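Local coordinates for putative periplasmic protein (Salmonella enterica subsp. enterica serovar Typhimurium, PDB 4J32), which probably serves as the periplasmic immunity protein Tai4, binding and inhibiting the peptidoglycan-hydrolysing type VI secretion effector Tae4, at residues Thr5-Ala18 against Tyr43-Ile57. Sequence-based numbering, arbitrary orientation.
Sequences TTQYSQSELLKNWA and YLEYGKQSVEIYHEI
Gln-10, in the first turn of helix 10-26, reaches across to the end of helix 30-46 and the 47-50 linker that joins it to helix 51-65. Its chain is bent at chi2 (-71°). NE2 gives a nearly straight bond to Tyr-46 O (3.0 Å) within its own amide plane, while OE1 accepts from Lys-48 N and, on a lone pair, from Gln-49 NE2 (2.9 Å). The two glutamine side chains run antiparallel, and Gln-49 NE2 has a second acceptor in Glu-100 O.

Deeper in, Trp-17 swings CG anti to its backbone N (chi1 -165°) and presents one indole face to Tyr-54, whose ring edge points CD1 at it in a T-shaped pair, planes 66° apart. Tyr-54 CB sits over the six-membered ring as well, and Ile-57 CG2 meets the indole edge 3.7 Å from Trp-17 CZ3. Leu-14 CD2 touches both Tyr-54 CE1 (3.7 Å) and Ile-53 CG2. Asn-16 CB lies 3.5 Å from the centroid of the Tyr-43 ring, over its face, in a CH-pi contact, and Leu-13 CD2 touches that ring's edge. A water bridges Tyr-43 OH and Thr-5 OG1, which also hydrogen-bonds to Ser-134 O of the effector chain. With two donors on OE1 and an acceptor for NE2, the Gln-10 amide is fixed in one orientation, tying helix 30-46 and its linker to helix 10-26.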
loop_
_atom_site.group_PDB
_atom_site.type_symbol
_atom_site.label_atom_id
_atom_site.label_comp_id
_atom_site.label_asym_id
_atom_site.label_seq_id
_atom_site.Cartn_x
_atom_site.Cartn_y
_atom_site.Cartn_z
ATOM N N THR B 5 11.839 11.196 0.532
ATOM C CA THR B 5 12.512 10.236 1.408
ATOM C C THR B 5 13.441 10.878 2.456
ATOM O O THR B 5 13.449 10.450 3.604
ATOM C CB THR B 5 13.276 9.192 0.556
ATOM O OG1 THR B 5 12.457 8.850 -0.584
ATOM C CG2 THR B 5 13.569 7.908 1.367
ATOM N N THR B 6 14.189 11.901 2.050
ATOM C CA THR B 6 15.171 12.558 2.933
ATOM C C THR B 6 14.557 13.453 4.011
ATOM O O THR B 6 15.276 13.930 4.912
ATOM C CB THR B 6 16.158 13.429 2.147
ATOM O OG1 THR B 6 15.431 14.408 1.399
ATOM C CG2 THR B 6 17.018 12.558 1.221
ATOM N N GLN B 7 13.254 13.660 3.938
ATOM C CA GLN B 7 12.586 14.576 4.856
ATOM C C GLN B 7 12.033 13.880 6.105
ATOM O O GLN B 7 11.695 14.553 7.097
ATOM C CB GLN B 7 11.502 15.372 4.118
ATOM C CG GLN B 7 12.081 16.391 3.129
ATOM C CD GLN B 7 11.031 17.054 2.247
ATOM O OE1 GLN B 7 9.936 17.402 2.698
ATOM N NE2 GLN B 7 11.366 17.235 0.975
ATOM N N TYR B 8 11.964 12.555 6.061
ATOM C CA TYR B 8 11.392 11.772 7.157
ATOM C C TYR B 8 12.339 11.657 8.353
ATOM O O TYR B 8 13.558 11.503 8.191
ATOM C CB TYR B 8 10.988 10.372 6.666
ATOM C CG TYR B 8 9.853 10.430 5.656
ATOM C CD1 TYR B 8 8.574 10.837 6.047
ATOM C CD2 TYR B 8 10.065 10.048 4.323
ATOM C CE1 TYR B 8 7.514 10.910 5.119
ATOM C CE2 TYR B 8 9.010 10.114 3.375
ATOM C CZ TYR B 8 7.751 10.538 3.793
ATOM O OH TYR B 8 6.722 10.604 2.876
ATOM N N SER B 9 11.750 11.723 9.549
ATOM C CA SER B 9 12.480 11.456 10.787
ATOM C C SER B 9 12.795 9.952 10.861
ATOM O O SER B 9 12.244 9.148 10.102
ATOM C CB SER B 9 11.614 11.846 11.988
ATOM O OG SER B 9 10.533 10.920 12.151
ATOM N N GLN B 10 13.671 9.572 11.789
ATOM C CA GLN B 10 14.009 8.144 11.944
ATOM C C GLN B 10 12.791 7.269 12.255
ATOM O O GLN B 10 12.634 6.180 11.694
ATOM C CB GLN B 10 15.088 7.965 13.007
ATOM C CG GLN B 10 16.448 8.540 12.582
ATOM C CD GLN B 10 17.067 7.682 11.481
ATOM O OE1 GLN B 10 17.364 6.508 11.702
ATOM N NE2 GLN B 10 17.239 8.263 10.289
ATOM N N SER B 11 11.932 7.725 13.165
ATOM C CA SER B 11 10.711 6.960 13.466
ATOM C C SER B 11 9.762 6.867 12.256
ATOM O O SER B 11 9.184 5.794 11.983
ATOM C CB SER B 11 9.991 7.520 14.691
ATOM O OG SER B 11 9.433 8.793 14.422
ATOM N N GLU B 12 9.617 7.972 11.520
ATOM C CA GLU B 12 8.793 8.013 10.316
ATOM C C GLU B 12 9.346 7.069 9.256
ATOM O O GLU B 12 8.585 6.353 8.594
ATOM C CB GLU B 12 8.760 9.447 9.750
ATOM C CG GLU B 12 7.862 10.387 10.550
ATOM C CD GLU B 12 7.978 11.873 10.160
ATOM O OE1 GLU B 12 8.978 12.321 9.548
ATOM O OE2 GLU B 12 7.024 12.611 10.493
ATOM N N LEU B 13 10.664 7.028 9.105
ATOM C CA LEU B 13 11.267 6.068 8.142
ATOM C C LEU B 13 10.896 4.627 8.500
ATOM O O LEU B 13 10.604 3.812 7.623
ATOM C CB LEU B 13 12.793 6.203 8.081
ATOM C CG LEU B 13 13.410 7.454 7.460
ATOM C CD1 LEU B 13 14.913 7.482 7.745
ATOM C CD2 LEU B 13 13.152 7.493 5.939
ATOM N N LEU B 14 10.928 4.303 9.785
ATOM C CA LEU B 14 10.657 2.919 10.223
ATOM C C LEU B 14 9.186 2.555 10.012
ATOM O O LEU B 14 8.873 1.434 9.616
ATOM C CB LEU B 14 11.062 2.724 11.690
ATOM C CG LEU B 14 12.591 2.720 11.887
ATOM C CD1 LEU B 14 12.935 2.888 13.374
ATOM C CD2 LEU B 14 13.201 1.447 11.336
ATOM N N LYS B 15 8.300 3.502 10.267
ATOM C CA LYS B 15 6.877 3.307 9.983
ATOM C C LYS B 15 6.641 3.191 8.463
ATOM O O LYS B 15 5.856 2.365 8.021
ATOM C CB LYS B 15 6.059 4.449 10.588
ATOM C CG LYS B 15 6.027 4.411 12.132
ATOM C CD LYS B 15 5.615 5.754 12.731
ATOM C CE LYS B 15 5.675 5.701 14.276
ATOM N NZ LYS B 15 5.166 6.950 14.906
ATOM N N ASN B 16 7.372 3.972 7.675
ATOM C CA ASN B 16 7.250 3.894 6.203
ATOM C C ASN B 16 7.738 2.562 5.692
ATOM O O ASN B 16 7.116 1.965 4.794
ATOM C CB ASN B 16 8.007 5.033 5.504
ATOM C CG ASN B 16 7.397 6.408 5.739
ATOM O OD1 ASN B 16 6.305 6.557 6.286
ATOM N ND2 ASN B 16 8.127 7.439 5.325
ATOM N N TRP B 17 8.876 2.106 6.251
ATOM C CA TRP B 17 9.398 0.772 5.995
ATOM C C TRP B 17 8.369 -0.294 6.348
ATOM O O TRP B 17 8.125 -1.207 5.567
ATOM C CB TRP B 17 10.727 0.514 6.752
ATOM C CG TRP B 17 11.435 -0.709 6.211
ATOM C CD1 TRP B 17 12.392 -0.722 5.244
ATOM C CD2 TRP B 17 11.203 -2.076 6.567
ATOM N NE1 TRP B 17 12.780 -2.005 4.974
ATOM C CE2 TRP B 17 12.066 -2.864 5.768
ATOM C CE3 TRP B 17 10.361 -2.715 7.499
ATOM C CZ2 TRP B 17 12.120 -4.271 5.862
ATOM C CZ3 TRP B 17 10.405 -4.108 7.591
ATOM C CH2 TRP B 17 11.287 -4.878 6.783
ATOM N N ALA B 18 7.787 -0.195 7.540
ATOM C CA ALA B 18 6.806 -1.190 7.973
ATOM C C ALA B 18 5.662 -1.331 6.941
ATOM O O ALA B 18 5.288 -2.458 6.541
ATOM C CB ALA B 18 6.257 -0.803 9.366
ATOM N N TYR B 43 13.677 3.463 2.420
ATOM C CA TYR B 43 13.577 3.869 3.841
ATOM C C TYR B 43 14.673 3.233 4.703
ATOM O O TYR B 43 15.163 3.873 5.646
ATOM C CB TYR B 43 12.182 3.573 4.406
ATOM C CG TYR B 43 11.133 4.284 3.590
ATOM C CD1 TYR B 43 11.219 5.667 3.384
ATOM C CD2 TYR B 43 10.091 3.571 2.978
ATOM C CE1 TYR B 43 10.283 6.359 2.597
ATOM C CE2 TYR B 43 9.131 4.249 2.193
ATOM C CZ TYR B 43 9.236 5.632 2.018
ATOM O OH TYR B 43 8.345 6.309 1.241
ATOM N N LEU B 44 15.036 1.986 4.399
ATOM C CA LEU B 44 16.176 1.340 5.074
ATOM C C LEU B 44 17.492 2.095 4.854
ATOM O O LEU B 44 18.293 2.210 5.792
ATOM C CB LEU B 44 16.294 -0.158 4.694
ATOM C CG LEU B 44 17.424 -0.985 5.332
ATOM C CD1 LEU B 44 16.948 -2.427 5.498
ATOM C CD2 LEU B 44 18.675 -0.898 4.507
ATOM N N GLU B 45 17.720 2.603 3.637
ATOM C CA GLU B 45 18.958 3.324 3.315
ATOM C C GLU B 45 19.198 4.466 4.295
ATOM O O GLU B 45 20.344 4.694 4.726
ATOM C CB GLU B 45 18.949 3.873 1.875
ATOM C CG GLU B 45 19.998 4.978 1.541
ATOM C CD GLU B 45 21.464 4.491 1.520
ATOM O OE1 GLU B 45 21.697 3.285 1.223
ATOM O OE2 GLU B 45 22.378 5.317 1.781
ATOM N N TYR B 46 18.135 5.201 4.615
ATOM C CA TYR B 46 18.254 6.422 5.437
ATOM C C TYR B 46 18.146 6.178 6.944
ATOM O O TYR B 46 18.378 7.096 7.762
ATOM C CB TYR B 46 17.229 7.454 4.972
ATOM C CG TYR B 46 17.556 8.044 3.609
ATOM C CD1 TYR B 46 18.551 9.015 3.465
ATOM C CD2 TYR B 46 16.898 7.608 2.465
ATOM C CE1 TYR B 46 18.859 9.573 2.195
ATOM C CE2 TYR B 46 17.211 8.149 1.188
ATOM C CZ TYR B 46 18.181 9.129 1.072
ATOM O OH TYR B 46 18.465 9.694 -0.175
ATOM N N GLY B 47 17.819 4.948 7.319
ATOM C CA GLY B 47 17.783 4.577 8.748
ATOM C C GLY B 47 19.166 4.513 9.381
ATOM O O GLY B 47 20.171 4.375 8.687
ATOM N N LYS B 48 19.215 4.656 10.707
ATOM C CA LYS B 48 20.460 4.553 11.470
ATOM C C LYS B 48 20.434 3.286 12.338
ATOM O O LYS B 48 21.321 3.079 13.187
ATOM C CB LYS B 48 20.660 5.804 12.354
ATOM C CG LYS B 48 20.804 7.143 11.569
ATOM C CD LYS B 48 21.919 7.040 10.529
ATOM C CE LYS B 48 22.284 8.386 9.904
ATOM N NZ LYS B 48 23.667 8.317 9.296
ATOM N N GLN B 49 19.445 2.435 12.073
ATOM C CA GLN B 49 19.220 1.218 12.868
ATOM C C GLN B 49 19.857 0.008 12.219
ATOM O O GLN B 49 19.996 -0.064 10.982
ATOM C CB GLN B 49 17.715 0.935 13.068
ATOM C CG GLN B 49 16.963 2.014 13.884
ATOM C CD GLN B 49 16.804 3.323 13.103
ATOM O OE1 GLN B 49 16.465 3.314 11.921
ATOM N NE2 GLN B 49 17.051 4.453 13.767
ATOM N N SER B 50 20.178 -0.964 13.067
ATOM C CA SER B 50 20.704 -2.260 12.639
ATOM C C SER B 50 19.609 -3.064 11.956
ATOM O O SER B 50 18.410 -2.812 12.153
ATOM C CB SER B 50 21.199 -3.055 13.852
ATOM O OG SER B 50 22.300 -2.394 14.473
ATOM N N VAL B 51 20.020 -4.051 11.173
ATOM C CA VAL B 51 19.052 -4.773 10.337
ATOM C C VAL B 51 18.021 -5.558 11.166
ATOM O O VAL B 51 16.888 -5.775 10.722
ATOM C CB VAL B 51 19.777 -5.702 9.315
ATOM C CG1 VAL B 51 20.361 -6.989 10.006
ATOM C CG2 VAL B 51 18.866 -6.016 8.129
ATOM N N GLU B 52 18.392 -5.967 12.373
ATOM C CA GLU B 52 17.462 -6.765 13.179
ATOM C C GLU B 52 16.181 -5.999 13.523
ATOM O O GLU B 52 15.173 -6.635 13.784
ATOM C CB GLU B 52 18.113 -7.310 14.457
ATOM C CG GLU B 52 19.144 -8.433 14.233
ATOM C CD GLU B 52 20.504 -7.924 13.789
ATOM O OE1 GLU B 52 20.746 -6.685 13.764
ATOM O OE2 GLU B 52 21.360 -8.775 13.476
ATOM N N ILE B 53 16.199 -4.665 13.553
ATOM C CA ILE B 53 14.915 -3.979 13.823
ATOM C C ILE B 53 13.927 -4.190 12.682
ATOM O O ILE B 53 12.733 -4.341 12.904
ATOM C CB ILE B 53 15.051 -2.489 14.236
ATOM C CG1 ILE B 53 13.826 -2.092 15.106
ATOM C CG2 ILE B 53 15.284 -1.576 13.014
ATOM C CD1 ILE B 53 13.921 -0.665 15.715
ATOM N N TYR B 54 14.441 -4.237 11.458
ATOM C CA TYR B 54 13.579 -4.526 10.310
ATOM C C TYR B 54 13.093 -5.986 10.316
ATOM O O TYR B 54 11.940 -6.257 9.946
ATOM C CB TYR B 54 14.317 -4.199 9.003
ATOM C CG TYR B 54 14.859 -2.795 8.988
ATOM C CD1 TYR B 54 14.076 -1.731 8.516
ATOM C CD2 TYR B 54 16.165 -2.528 9.430
ATOM C CE1 TYR B 54 14.568 -0.422 8.486
ATOM C CE2 TYR B 54 16.675 -1.208 9.416
ATOM C CZ TYR B 54 15.879 -0.181 8.936
ATOM O OH TYR B 54 16.362 1.104 8.908
ATOM N N HIS B 55 13.964 -6.905 10.738
ATOM C CA HIS B 55 13.575 -8.307 10.931
ATOM C C HIS B 55 12.445 -8.415 11.962
ATOM O O HIS B 55 11.530 -9.233 11.802
ATOM C CB HIS B 55 14.749 -9.184 11.407
ATOM C CG HIS B 55 15.904 -9.256 10.458
ATOM N ND1 HIS B 55 17.091 -9.879 10.796
ATOM C CD2 HIS B 55 16.077 -8.764 9.206
ATOM C CE1 HIS B 55 17.937 -9.780 9.784
ATOM N NE2 HIS B 55 17.352 -9.101 8.812
ATOM N N GLU B 56 12.517 -7.614 13.029
ATOM C CA GLU B 56 11.452 -7.648 14.045
ATOM C C GLU B 56 10.144 -7.006 13.536
ATOM O O GLU B 56 9.055 -7.486 13.838
ATOM C CB GLU B 56 11.908 -6.953 15.330
ATOM C CG GLU B 56 11.001 -7.264 16.548
ATOM C CD GLU B 56 10.888 -8.740 16.929
ATOM O OE1 GLU B 56 11.665 -9.612 16.449
ATOM O OE2 GLU B 56 10.006 -9.043 17.775
ATOM N N ILE B 57 10.255 -5.906 12.804
ATOM C CA ILE B 57 9.088 -5.317 12.127
ATOM C C ILE B 57 8.413 -6.376 11.233
ATOM O O ILE B 57 7.187 -6.539 11.256
ATOM C CB ILE B 57 9.456 -4.062 11.326
ATOM C CG1 ILE B 57 9.902 -2.966 12.300
ATOM C CG2 ILE B 57 8.238 -3.566 10.494
ATOM C CD1 ILE B 57 10.517 -1.681 11.643
HETATM O O HOH W 1 9.529 8.645 0.356
HETATM O O HOH W 2 14.956 4.870 10.344
#